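Local coordinates for protein cellulase (Bacillus sp. BG-CS10, PDB 5E0C) that probably hydrolyses internal beta-1,4-glucosidic bonds of cellulose, using a family 5 glycoside hydrolase barrel joined to two domains of carbohydrate-binding families, at residues Ala15-Gly20 against Asp304-Leu309; Asp360-Leu365 against Gly390-Met395; Ala413-Gln418 against Trp425-Gln430; Asn431-Thr436 against His452-Ser457. All blocks are in the same frame, centred on the assembly; numbering follows the deposited sequence.

Interaction 1. Residues Ala15-Gly20 against Asp304-Leu309; sequences ADMQPG and DVTHML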
loop_
_atom_site.group_PDB
_atom_site.type_symbol
_atom_site.label_atom_id
_atom_site.label_comp_id
_atom_site.label_asym_id
_atom_site.label_seq_id
_atom_site.Cartn_x
_atom_site.Cartn_y
_atom_site.Cartn_z
ATOM N N ALA A 15 0.352 -20.192 -8.244
ATOM C CA ALA A 15 0.476 -19.407 -9.472
ATOM C C ALA A 15 -0.913 -19.086 -10.021
ATOM O O ALA A 15 -1.153 -18.009 -10.550
ATOM C CB ALA A 15 1.299 -20.141 -10.506
ATOM N N ASP A 16 -1.834 -20.023 -9.855
ATOM C CA ASP A 16 -3.184 -19.867 -10.366
ATOM C C ASP A 16 -3.949 -18.873 -9.505
ATOM O O ASP A 16 -5.024 -18.424 -9.874
ATOM C CB ASP A 16 -3.898 -21.216 -10.406
ATOM C CG ASP A 16 -5.130 -21.199 -11.297
ATOM O OD1 ASP A 16 -5.211 -20.300 -12.160
ATOM O OD2 ASP A 16 -6.010 -22.080 -11.148
ATOM N N MET A 17 -3.392 -18.537 -8.345
ATOM C CA MET A 17 -3.976 -17.473 -7.525
ATOM C C MET A 17 -3.742 -16.068 -8.082
ATOM O O MET A 17 -4.497 -15.145 -7.784
ATOM C CB MET A 17 -3.426 -17.520 -6.099
ATOM C CG MET A 17 -3.867 -18.710 -5.300
ATOM S SD MET A 17 -2.921 -18.741 -3.765
ATOM C CE MET A 17 -3.449 -17.209 -2.995
ATOM N N GLN A 18 -2.676 -15.903 -8.858
ATOM C CA GLN A 18 -2.241 -14.580 -9.311
ATOM C C GLN A 18 -3.276 -13.847 -10.177
ATOM O O GLN A 18 -3.761 -14.403 -11.147
ATOM C CB GLN A 18 -0.939 -14.724 -10.093
ATOM C CG GLN A 18 -0.253 -13.414 -10.396
ATOM C CD GLN A 18 0.520 -12.874 -9.216
ATOM O OE1 GLN A 18 -0.057 -12.551 -8.165
ATOM N NE2 GLN A 18 1.841 -12.778 -9.372
ATOM N N PRO A 19 -3.631 -12.601 -9.830
ATOM C CA PRO A 19 -3.330 -11.777 -8.654
ATOM C C PRO A 19 -4.481 -11.779 -7.649
ATOM O O PRO A 19 -5.611 -12.104 -8.007
ATOM C CB PRO A 19 -3.162 -10.386 -9.256
ATOM C CG PRO A 19 -4.206 -10.371 -10.354
ATOM C CD PRO A 19 -4.318 -11.805 -10.867
ATOM N N GLY A 20 -4.197 -11.387 -6.413
ATOM C CA GLY A 20 -5.193 -11.438 -5.366
ATOM C C GLY A 20 -5.576 -10.078 -4.823
ATOM O O GLY A 20 -4.880 -9.087 -5.050
ATOM N N ASP A 304 8.056 -15.369 -9.433
ATOM C CA ASP A 304 6.853 -16.182 -9.176
ATOM C C ASP A 304 6.172 -15.940 -7.819
ATOM O O ASP A 304 5.638 -16.869 -7.206
ATOM C CB ASP A 304 7.189 -17.665 -9.295
ATOM C CG ASP A 304 7.735 -18.028 -10.658
ATOM O OD1 ASP A 304 7.430 -17.310 -11.635
ATOM O OD2 ASP A 304 8.486 -19.022 -10.744
ATOM N N VAL A 305 6.172 -14.695 -7.355
ATOM C CA VAL A 305 5.452 -14.367 -6.125
ATOM C C VAL A 305 4.012 -13.964 -6.415
ATOM O O VAL A 305 3.760 -12.945 -7.050
ATOM C CB VAL A 305 6.125 -13.230 -5.347
ATOM C CG1 VAL A 305 5.319 -12.903 -4.094
ATOM C CG2 VAL A 305 7.554 -13.592 -4.999
ATOM N N THR A 306 3.065 -14.772 -5.957
ATOM C CA THR A 306 1.670 -14.389 -6.040
ATOM C C THR A 306 1.409 -13.265 -5.027
ATOM O O THR A 306 1.789 -13.374 -3.860
ATOM C CB THR A 306 0.744 -15.579 -5.779
ATOM O OG1 THR A 306 0.815 -16.490 -6.887
ATOM C CG2 THR A 306 -0.694 -15.114 -5.579
ATOM N N HIS A 307 0.790 -12.178 -5.487
ATOM C CA HIS A 307 0.595 -10.998 -4.658
ATOM C C HIS A 307 -0.883 -10.674 -4.451
ATOM O O HIS A 307 -1.728 -10.988 -5.283
ATOM C CB HIS A 307 1.312 -9.809 -5.287
ATOM C CG HIS A 307 0.994 -9.626 -6.736
ATOM N ND1 HIS A 307 -0.184 -9.057 -7.172
ATOM C CD2 HIS A 307 1.694 -9.951 -7.847
ATOM C CE1 HIS A 307 -0.190 -9.031 -8.493
ATOM N NE2 HIS A 307 0.935 -9.576 -8.928
ATOM N N MET A 308 -1.185 -10.036 -3.330
ATOM C CA MET A 308 -2.556 -9.708 -2.969
ATOM C C MET A 308 -2.625 -8.273 -2.442
ATOM O O MET A 308 -2.055 -7.961 -1.388
ATOM C CB MET A 308 -3.089 -10.699 -1.931
ATOM C CG MET A 308 -2.802 -12.163 -2.258
ATOM S SD MET A 308 -3.685 -13.314 -1.178
ATOM C CE MET A 308 -5.342 -13.282 -1.866
ATOM N N LEU A 309 -3.306 -7.404 -3.187
ATOM C CA LEU A 309 -3.366 -5.985 -2.855
ATOM C C LEU A 309 -4.134 -5.743 -1.559
ATOM O O LEU A 309 -5.194 -6.317 -1.344
ATOM C CB LEU A 309 -4.016 -5.200 -4.006
ATOM C CG LEU A 309 -4.335 -3.711 -3.801
ATOM C CD1 LEU A 309 -3.048 -2.917 -3.681
ATOM C CD2 LEU A 309 -5.235 -3.159 -4.916
HETATM O O HOH W 1 -2.443 -8.281 -6.385
#
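Q18 reaches across to H307 and shows how one amide can join three backbone and ring groups. Its CB passes 4.1 Å from T306 OG1, a hydroxyl whose hydrogen bond goes to V14 O. CG lies opposite the backbone N about chi1 (-169°), and a bend at chi2 (79°) lays the amide over the imidazole, with CD 3.3 Å from H307 NE2. OE1 rests 3.1 Å above the centre of the H307 ring, the amide and imidazole planes being 38° apart. The same oxygen accepts a nearly straight bond from H307 N at 2.8 Å, in its carbonyl plane and on a lone pair. NE2 donates to V305 O at 3.0 Å from above that carbonyl's plane; with both ends of the amide bonded, its rotation is fixed. This is where the TIM barrel closes: strand 20-23, the first, lies parallel to strand 306-311, the eighth. Here G20 N donates to H307 O (2.7 Å), and L309 N donates to G20 O. A side chain on G20 would run into M308 CE. P19, which follows a cis peptide bond, sets CB 3.4 Å from H307 CE1, while F272 meets the same imidazole with its ring plane nearly perpendicular.

Interaction 2. Residues Asp360-Leu365 against Gly390-Met395; sequences DIQLHL and GDVLTM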
loop_
_atom_site.group_PDB
_atom_site.type_symbol
_atom_site.label_atom_id
_atom_site.label_comp_id
_atom_site.label_asym_id
_atom_site.label_seq_id
_atom_site.Cartn_x
_atom_site.Cartn_y
_atom_site.Cartn_z
ATOM N N ASP A 360 11.547 18.993 -23.071
ATOM C CA ASP A 360 12.001 17.608 -23.048
ATOM C C ASP A 360 11.460 16.861 -21.842
ATOM O O ASP A 360 11.244 17.445 -20.777
ATOM C CB ASP A 360 13.527 17.549 -23.047
ATOM C CG ASP A 360 14.123 17.862 -24.402
ATOM O OD1 ASP A 360 13.347 18.179 -25.327
ATOM O OD2 ASP A 360 15.370 17.823 -24.532
ATOM N N ILE A 361 11.243 15.563 -22.025
ATOM C CA ILE A 361 10.759 14.672 -20.977
ATOM C C ILE A 361 11.452 13.342 -21.100
ATOM O O ILE A 361 11.454 12.738 -22.166
ATOM C CB ILE A 361 9.243 14.414 -21.049
ATOM C CG1 ILE A 361 8.460 15.721 -21.066
ATOM C CG2 ILE A 361 8.800 13.529 -19.887
ATOM C CD1 ILE A 361 7.141 15.586 -21.753
ATOM N N GLN A 362 12.026 12.878 -20.000
ATOM C CA GLN A 362 12.745 11.619 -20.005
ATOM C C GLN A 362 11.781 10.467 -19.790
ATOM O O GLN A 362 11.127 10.391 -18.750
ATOM C CB GLN A 362 13.832 11.628 -18.926
ATOM C CG GLN A 362 14.565 10.306 -18.754
ATOM C CD GLN A 362 15.434 9.985 -19.941
ATOM O OE1 GLN A 362 16.266 10.798 -20.350
ATOM N NE2 GLN A 362 15.228 8.807 -20.529
ATOM N N LEU A 363 11.690 9.574 -20.774
ATOM C CA LEU A 363 10.877 8.370 -20.635
ATOM C C LEU A 363 11.684 7.214 -20.063
ATOM O O LEU A 363 12.912 7.225 -20.093
ATOM C CB LEU A 363 10.290 7.950 -21.980
ATOM C CG LEU A 363 9.455 8.975 -22.732
ATOM C CD1 LEU A 363 8.932 8.374 -24.028
ATOM C CD2 LEU A 363 8.319 9.533 -21.857
ATOM N N HIS A 364 10.977 6.223 -19.541
ATOM C CA HIS A 364 11.580 4.972 -19.113
ATOM C C HIS A 364 10.870 3.861 -19.839
ATOM O O HIS A 364 9.851 3.351 -19.362
ATOM C CB HIS A 364 11.459 4.770 -17.604
ATOM C CG HIS A 364 12.115 5.850 -16.800
ATOM N ND1 HIS A 364 13.351 6.350 -17.104
ATOM C CD2 HIS A 364 11.684 6.512 -15.701
ATOM C CE1 HIS A 364 13.671 7.291 -16.221
ATOM N NE2 HIS A 364 12.678 7.404 -15.368
ATOM N N LEU A 365 11.403 3.489 -20.993
ATOM C CA LEU A 365 10.671 2.643 -21.925
ATOM C C LEU A 365 10.426 1.239 -21.382
ATOM O O LEU A 365 9.459 0.591 -21.778
ATOM C CB LEU A 365 11.417 2.582 -23.262
ATOM C CG LEU A 365 11.333 3.898 -24.033
ATOM C CD1 LEU A 365 12.185 3.847 -25.285
ATOM C CD2 LEU A 365 9.889 4.229 -24.383
ATOM N N GLY A 390 15.488 8.666 -29.160
ATOM C CA GLY A 390 15.770 7.601 -28.227
ATOM C C GLY A 390 14.599 7.480 -27.270
ATOM O O GLY A 390 13.488 7.164 -27.697
ATOM N N ASP A 391 14.838 7.743 -25.984
ATOM C CA ASP A 391 13.758 7.726 -25.006
ATOM C C ASP A 391 13.495 9.109 -24.442
ATOM O O ASP A 391 12.934 9.242 -23.362
ATOM C CB ASP A 391 14.049 6.738 -23.867
ATOM C CG ASP A 391 15.353 7.014 -23.150
ATOM O OD1 ASP A 391 15.987 8.064 -23.385
ATOM O OD2 ASP A 391 15.738 6.169 -22.317
ATOM N N VAL A 392 13.916 10.136 -25.164
ATOM C CA VAL A 392 13.598 11.498 -24.775
ATOM C C VAL A 392 12.466 12.021 -25.647
ATOM O O VAL A 392 12.615 12.135 -26.866
ATOM C CB VAL A 392 14.818 12.437 -24.895
ATOM C CG1 VAL A 392 14.434 13.887 -24.573
ATOM C CG2 VAL A 392 15.923 11.980 -23.974
ATOM N N LEU A 393 11.337 12.332 -25.013
ATOM C CA LEU A 393 10.166 12.880 -25.690
ATOM C C LEU A 393 10.197 14.405 -25.683
ATOM O O LEU A 393 10.492 15.012 -24.671
ATOM C CB LEU A 393 8.880 12.379 -25.023
ATOM C CG LEU A 393 7.590 13.105 -25.426
ATOM C CD1 LEU A 393 7.247 12.827 -26.886
ATOM C CD2 LEU A 393 6.432 12.707 -24.513
ATOM N N THR A 394 9.899 15.037 -26.808
ATOM C CA THR A 394 9.858 16.487 -26.819
ATOM C C THR A 394 8.479 16.969 -27.221
ATOM O O THR A 394 7.987 16.616 -28.290
ATOM C CB THR A 394 10.906 17.096 -27.782
ATOM O OG1 THR A 394 12.226 16.677 -27.403
ATOM C CG2 THR A 394 10.839 18.611 -27.733
ATOM N N MET A 395 7.861 17.779 -26.364
ATOM C CA MET A 395 6.639 18.496 -26.737
ATOM C C MET A 395 7.010 19.808 -27.423
ATOM O O MET A 395 7.787 20.612 -26.881
ATOM C CB MET A 395 5.752 18.772 -25.516
ATOM C CG MET A 395 5.149 17.534 -24.869
ATOM S SD MET A 395 4.210 16.471 -26.001
ATOM C CE MET A 395 3.017 17.647 -26.648
HETATM O O HOH W 2 15.681 5.278 -18.942
HETATM O O HOH W 3 14.232 3.887 -21.489
#
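Q362 NE2 is spent twice: it donates to D391 OD1 across the contact at 3.0 Å and to L363 O within its own strand at 2.8 Å. The setting is an antiparallel sheet of the X2 domain, a member of the E-set clan, in which strand 360-364 pairs with strand 392-395. The carboxylate of D391 stands almost perpendicular to the Q362 amide, their planes 84° apart, and NE2 meets OD1 from above the carboxylate plane. A bend at chi2 (69°) of Q362 brings the amide round to this position. A leucine in its place has no side-chain N-H, and would probably leave the D391 carboxylate without this hold on its rotation and L363 O without its side-chain donor. Further along the same face, T394 OG1 donates to D360 OD1 at 2.8 Å, the two side chains lying side by side. The backbone ladder pairs I361 with L393 through two N-H to O=C bonds, and L363 N donates to D391 O. On the other face I361, L363 and L393 pack against F427 of strand 425-432. I361 CD1 touches L393 CD2 at 4.1 Å and M395 CG at 4.2 Å.

Interaction 3. Residues Ala413-Gln418 against Trp425-Gln430; sequences AVITAQ and WHFQLQ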
loop_
_atom_site.group_PDB
_atom_site.type_symbol
_atom_site.label_atom_id
_atom_site.label_comp_id
_atom_site.label_asym_id
_atom_site.label_seq_id
_atom_site.Cartn_x
_atom_site.Cartn_y
_atom_site.Cartn_z
ATOM N N ALA A 413 -4.328 20.216 -19.562
ATOM C CA ALA A 413 -4.633 19.126 -20.487
ATOM C C ALA A 413 -3.951 17.857 -20.024
ATOM O O ALA A 413 -3.094 17.907 -19.153
ATOM C CB ALA A 413 -4.184 19.475 -21.907
ATOM N N VAL A 414 -4.334 16.724 -20.606
ATOM C CA VAL A 414 -3.651 15.465 -20.340
ATOM C C VAL A 414 -3.109 14.894 -21.643
ATOM O O VAL A 414 -3.859 14.660 -22.596
ATOM C CB VAL A 414 -4.578 14.429 -19.672
ATOM C CG1 VAL A 414 -3.872 13.074 -19.562
ATOM C CG2 VAL A 414 -5.049 14.931 -18.298
ATOM N N ILE A 415 -1.800 14.698 -21.688
ATOM C CA ILE A 415 -1.151 14.107 -22.841
ATOM C C ILE A 415 -0.924 12.635 -22.574
ATOM O O ILE A 415 -0.180 12.267 -21.675
ATOM C CB ILE A 415 0.189 14.792 -23.160
ATOM C CG1 ILE A 415 -0.031 16.294 -23.394
ATOM C CG2 ILE A 415 0.850 14.128 -24.367
ATOM C CD1 ILE A 415 1.251 17.093 -23.535
ATOM N N THR A 416 -1.571 11.801 -23.374
ATOM C CA THR A 416 -1.550 10.364 -23.194
ATOM C C THR A 416 -0.509 9.718 -24.108
ATOM O O THR A 416 -0.656 9.697 -25.325
ATOM C CB THR A 416 -2.951 9.753 -23.472
ATOM O OG1 THR A 416 -3.940 10.391 -22.641
ATOM C CG2 THR A 416 -2.952 8.246 -23.216
ATOM N N ALA A 417 0.548 9.194 -23.509
ATOM C CA ALA A 417 1.577 8.463 -24.230
ATOM C C ALA A 417 1.210 6.993 -24.365
ATOM O O ALA A 417 0.977 6.298 -23.372
ATOM C CB ALA A 417 2.932 8.621 -23.527
ATOM N N GLN A 418 1.160 6.540 -25.612
ATOM C CA GLN A 418 0.809 5.171 -25.960
ATOM C C GLN A 418 2.023 4.413 -26.448
ATOM O O GLN A 418 2.809 4.936 -27.259
ATOM C CB GLN A 418 -0.262 5.139 -27.045
ATOM C CG GLN A 418 -1.519 5.904 -26.720
ATOM C CD GLN A 418 -2.384 6.114 -27.950
ATOM O OE1 GLN A 418 -1.875 6.430 -29.032
ATOM N NE2 GLN A 418 -3.696 5.934 -27.795
ATOM N N TRP A 425 0.900 6.067 -20.411
ATOM C CA TRP A 425 1.392 6.988 -19.390
ATOM C C TRP A 425 0.748 8.342 -19.611
ATOM O O TRP A 425 0.712 8.824 -20.720
ATOM C CB TRP A 425 2.922 7.101 -19.418
ATOM C CG TRP A 425 3.497 7.974 -18.339
ATOM C CD1 TRP A 425 3.877 9.281 -18.456
ATOM C CD2 TRP A 425 3.758 7.604 -16.976
ATOM N NE1 TRP A 425 4.361 9.748 -17.256
ATOM C CE2 TRP A 425 4.304 8.736 -16.332
ATOM C CE3 TRP A 425 3.581 6.426 -16.239
ATOM C CZ2 TRP A 425 4.673 8.726 -14.980
ATOM C CZ3 TRP A 425 3.946 6.417 -14.897
ATOM C CH2 TRP A 425 4.485 7.562 -14.283
ATOM N N HIS A 426 0.223 8.953 -18.556
ATOM C CA HIS A 426 -0.492 10.220 -18.702
ATOM C C HIS A 426 0.285 11.380 -18.089
ATOM O O HIS A 426 0.570 11.392 -16.884
ATOM C CB HIS A 426 -1.882 10.129 -18.060
ATOM C CG HIS A 426 -2.669 8.937 -18.506
ATOM N ND1 HIS A 426 -2.471 7.681 -17.980
ATOM C CD2 HIS A 426 -3.644 8.809 -19.439
ATOM C CE1 HIS A 426 -3.288 6.826 -18.570
ATOM N NE2 HIS A 426 -4.006 7.484 -19.462
ATOM N N PHE A 427 0.607 12.361 -18.925
ATOM C CA PHE A 427 1.215 13.606 -18.478
ATOM C C PHE A 427 0.136 14.629 -18.166
ATOM O O PHE A 427 -0.668 14.957 -19.031
ATOM C CB PHE A 427 2.162 14.179 -19.544
ATOM C CG PHE A 427 3.343 13.305 -19.849
ATOM C CD1 PHE A 427 4.365 13.139 -18.915
ATOM C CD2 PHE A 427 3.445 12.654 -21.077
ATOM C CE1 PHE A 427 5.469 12.328 -19.196
ATOM C CE2 PHE A 427 4.535 11.840 -21.368
ATOM C CZ PHE A 427 5.549 11.675 -20.425
ATOM N N GLN A 428 0.114 15.130 -16.936
ATOM C CA GLN A 428 -0.724 16.268 -16.598
ATOM C C GLN A 428 0.031 17.548 -16.982
ATOM O O GLN A 428 1.123 17.804 -16.479
ATOM C CB GLN A 428 -1.077 16.272 -15.101
ATOM C CG GLN A 428 -1.414 14.890 -14.521
ATOM C CD GLN A 428 -2.730 14.318 -15.052
ATOM O OE1 GLN A 428 -3.716 15.044 -15.201
ATOM N NE2 GLN A 428 -2.743 13.011 -15.341
ATOM N N LEU A 429 -0.541 18.334 -17.885
ATOM C CA LEU A 429 0.094 19.554 -18.371
ATOM C C LEU A 429 -0.240 20.730 -17.452
ATOM O O LEU A 429 -1.329 21.309 -17.537
ATOM C CB LEU A 429 -0.346 19.849 -19.806
ATOM C CG LEU A 429 0.266 21.090 -20.448
ATOM C CD1 LEU A 429 1.807 21.053 -20.400
ATOM C CD2 LEU A 429 -0.237 21.241 -21.882
ATOM N N GLN A 430 0.699 21.072 -16.572
ATOM C CA GLN A 430 0.435 22.039 -15.514
ATOM C C GLN A 430 0.878 23.447 -15.864
ATOM O O GLN A 430 2.075 23.723 -15.962
ATOM C CB GLN A 430 1.130 21.619 -14.221
ATOM C CG GLN A 430 0.764 20.250 -13.758
ATOM C CD GLN A 430 -0.656 20.181 -13.245
ATOM O OE1 GLN A 430 -1.015 20.846 -12.265
ATOM N NE2 GLN A 430 -1.472 19.371 -13.899
#
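Backbone bonds hold A417 to W425 and I415 to F427, two hydrogen-bonded pairs of the antiparallel hairpin of strands 410-419 and 425-432. I415 N and F427 N each donate to the other's carbonyl oxygen, the bond from F427 N to I415 O being nearly straight (169°). A417 N meets W425 O at 2.8 Å. Beyond the I415-F427 pair, V414 CA makes a CA-H...O contact with F427 O at 3.3 Å.

Apolar packing occupies the face bearing I415, A417, W425 and F427. I415 CB meets F427 CB at 4.2 Å, and A417 CB lies 4.2 Å from F427 CE2. The indole edge of W425 comes over the F427 ring, with W425 CD1 3.4 Å above its plane and off-centre; W425 NE1 is bonded to S345 O.

Mixed contacts fill the face of V414, T416, H426 and Q428. V414 holds CG1 anti to its N (chi1 173°), at the H426 ring edge, with CG2 3.4 Å from Q428 OE1. T416 runs alongside H426, its OG1 3.6 Å from H426 CD2.

The chemistry is two-sided: an aromatic and aliphatic face turned into the X2 domain's core, and a partly exposed one whose cross-strand side-chain contacts are van der Waals touches.

Interaction 4. Residues Asn431-Thr436 against His452-Ser457; sequences NVDEPT and HFNGDS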
loop_
_atom_site.group_PDB
_atom_site.type_symbol
_atom_site.label_atom_id
_atom_site.label_comp_id
_atom_site.label_asym_id
_atom_site.label_seq_id
_atom_site.Cartn_x
_atom_site.Cartn_y
_atom_site.Cartn_z
ATOM N N ASN A 431 -0.084 24.342 -16.034
ATOM C CA ASN A 431 0.240 25.752 -16.110
ATOM C C ASN A 431 0.498 26.275 -14.693
ATOM O O ASN A 431 -0.418 26.358 -13.896
ATOM C CB ASN A 431 -0.888 26.532 -16.793
ATOM C CG ASN A 431 -0.427 27.881 -17.319
ATOM O OD1 ASN A 431 0.781 28.124 -17.456
ATOM N ND2 ASN A 431 -1.381 28.767 -17.613
ATOM N N VAL A 432 1.741 26.611 -14.359
ATOM C CA VAL A 432 2.011 27.053 -12.994
ATOM C C VAL A 432 2.572 28.450 -12.896
ATOM O O VAL A 432 3.117 29.007 -13.850
ATOM C CB VAL A 432 3.011 26.131 -12.253
ATOM C CG1 VAL A 432 2.482 24.718 -12.169
ATOM C CG2 VAL A 432 4.389 26.184 -12.912
ATOM N N ASP A 433 2.425 29.003 -11.705
ATOM C CA ASP A 433 3.068 30.232 -11.330
ATOM C C ASP A 433 3.811 29.962 -10.023
ATOM O O ASP A 433 3.640 28.897 -9.420
ATOM C CB ASP A 433 2.027 31.326 -11.164
ATOM C CG ASP A 433 2.638 32.668 -10.865
ATOM O OD1 ASP A 433 3.892 32.758 -10.802
ATOM O OD2 ASP A 433 1.851 33.631 -10.709
ATOM N N GLU A 434 4.641 30.898 -9.583
ATOM C CA GLU A 434 5.302 30.733 -8.294
ATOM C C GLU A 434 4.262 30.721 -7.173
ATOM O O GLU A 434 3.450 31.639 -7.066
ATOM C CB GLU A 434 6.326 31.841 -8.059
ATOM C CG GLU A 434 6.975 31.800 -6.681
ATOM C CD GLU A 434 8.282 32.582 -6.627
ATOM O OE1 GLU A 434 8.306 33.707 -6.079
ATOM O OE2 GLU A 434 9.289 32.064 -7.148
ATOM N N PRO A 435 4.269 29.666 -6.344
ATOM C CA PRO A 435 3.293 29.586 -5.259
ATOM C C PRO A 435 3.630 30.561 -4.123
ATOM O O PRO A 435 4.811 30.821 -3.852
ATOM C CB PRO A 435 3.392 28.124 -4.809
ATOM C CG PRO A 435 4.747 27.717 -5.170
ATOM C CD PRO A 435 5.117 28.470 -6.410
ATOM N N THR A 436 2.607 31.123 -3.492
ATOM C CA THR A 436 2.843 32.059 -2.406
ATOM C C THR A 436 2.031 31.702 -1.163
ATOM O O THR A 436 0.968 31.062 -1.238
ATOM C CB THR A 436 2.527 33.518 -2.826
ATOM O OG1 THR A 436 1.177 33.607 -3.290
ATOM C CG2 THR A 436 3.461 33.969 -3.931
ATOM N N HIS A 452 -1.454 30.119 -1.896
ATOM C CA HIS A 452 -1.818 30.216 -3.297
ATOM C C HIS A 452 -0.978 29.212 -4.051
ATOM O O HIS A 452 0.181 29.483 -4.377
ATOM C CB HIS A 452 -1.590 31.628 -3.835
ATOM C CG HIS A 452 -2.381 32.676 -3.122
ATOM N ND1 HIS A 452 -3.714 32.911 -3.388
ATOM C CD2 HIS A 452 -2.034 33.546 -2.144
ATOM C CE1 HIS A 452 -4.151 33.885 -2.610
ATOM N NE2 HIS A 452 -3.151 34.288 -1.846
ATOM N N PHE A 453 -1.553 28.048 -4.317
ATOM C CA PHE A 453 -0.789 26.955 -4.900
ATOM C C PHE A 453 -0.410 27.231 -6.350
ATOM O O PHE A 453 0.612 26.735 -6.828
ATOM C CB PHE A 453 -1.562 25.641 -4.780
ATOM C CG PHE A 453 -1.718 25.170 -3.356
ATOM C CD1 PHE A 453 -0.620 24.711 -2.643
ATOM C CD2 PHE A 453 -2.956 25.202 -2.726
ATOM C CE1 PHE A 453 -0.752 24.288 -1.332
ATOM C CE2 PHE A 453 -3.095 24.773 -1.416
ATOM C CZ PHE A 453 -1.990 24.317 -0.717
ATOM N N ASN A 454 -1.228 28.024 -7.033
ATOM C CA ASN A 454 -0.942 28.473 -8.391
ATOM C C ASN A 454 -0.568 27.339 -9.345
ATOM O O ASN A 454 0.392 27.437 -10.105
ATOM C CB ASN A 454 0.161 29.538 -8.350
ATOM C CG ASN A 454 -0.296 30.810 -7.633
ATOM O OD1 ASN A 454 -1.499 31.088 -7.556
ATOM N ND2 ASN A 454 0.656 31.582 -7.107
ATOM N N GLY A 455 -1.339 26.255 -9.291
ATOM C CA GLY A 455 -1.174 25.134 -10.201
ATOM C C GLY A 455 -0.120 24.139 -9.764
ATOM O O GLY A 455 0.003 23.058 -10.332
ATOM N N ASP A 456 0.635 24.501 -8.732
ATOM C CA ASP A 456 1.727 23.667 -8.240
ATOM C C ASP A 456 1.231 22.698 -7.163
ATOM O O ASP A 456 0.058 22.732 -6.788
ATOM C CB ASP A 456 2.842 24.554 -7.690
ATOM C CG ASP A 456 4.211 23.963 -7.894
ATOM O OD1 ASP A 456 4.332 22.715 -7.980
ATOM O OD2 ASP A 456 5.173 24.753 -7.968
ATOM N N SER A 457 2.113 21.832 -6.672
ATOM C CA SER A 457 1.721 20.893 -5.629
ATOM C C SER A 457 2.869 20.608 -4.661
ATOM O O SER A 457 4.030 20.468 -5.068
ATOM C CB SER A 457 1.204 19.584 -6.245
ATOM O OG SER A 457 2.177 18.959 -7.061
HETATM O O HOH W 4 5.166 26.961 -9.612
HETATM O O HOH W 5 -0.107 34.362 -5.747
#
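N454 turns its amide onto E434: with CG anti to the carbonyl carbon (chi1 -66°), ND2 donates to E434 O at 2.8 Å. The oxygen lies in the plane of the N454 amide, yet ND2 reaches it from above the carbonyl plane. N454 CB packs on D433 CB (3.8 Å), and N454 O accepts D433 N at 3.0 Å, so one residue holds the 431-436 segment by backbone and side chain alike. A water joins N454 ND2 to T436 OG1. An alanine here would probably leave E434 O without this donor and the water without one of its partners. N454 is the second residue of a type I' turn, F453 to D456, with G455 following, also at positive phi; a CB on G455 would strike N431 O.

T436 rotates OG1 between its backbone N and carbonyl carbon (chi1 57°), setting it 3.4 Å from H452 CD2; the H452 ring is bonded through NE2 to E438. V432 CG1 comes 3.5 Å from G455 O. The P435 ring lies near D456 OD2, which is bonded to S518 OG.

Where the chain passes from the X2 sheet to strand 436-443 of the next carbohydrate-binding domain, cohesion therefore rests chiefly on backbone amides and carbonyls plus one side-chain amide, with no salt bridge between the two segments.

In the fold
The four contacts illustrate how chemistry follows place. Interaction 1 is the buried one, closing the catalytic barrel with a parallel pairing and a side-chain amide; its centre lies about 30 Å or more from those of the others. Interactions 2 and 3 are sheet pairings with one polar or mixed face and one apolar face, and those apolar faces meet around F427, where M395 CE also touches I415 CD1 at 3.6 Å, making a shared core for the X2 domain. Interaction 4 uses strand 425-432, as interaction 3 does, but follows it out of that sheet into a partly exposed turn, where a single bridge pair, a tight turn and one side-chain amide replace the continuous ladder.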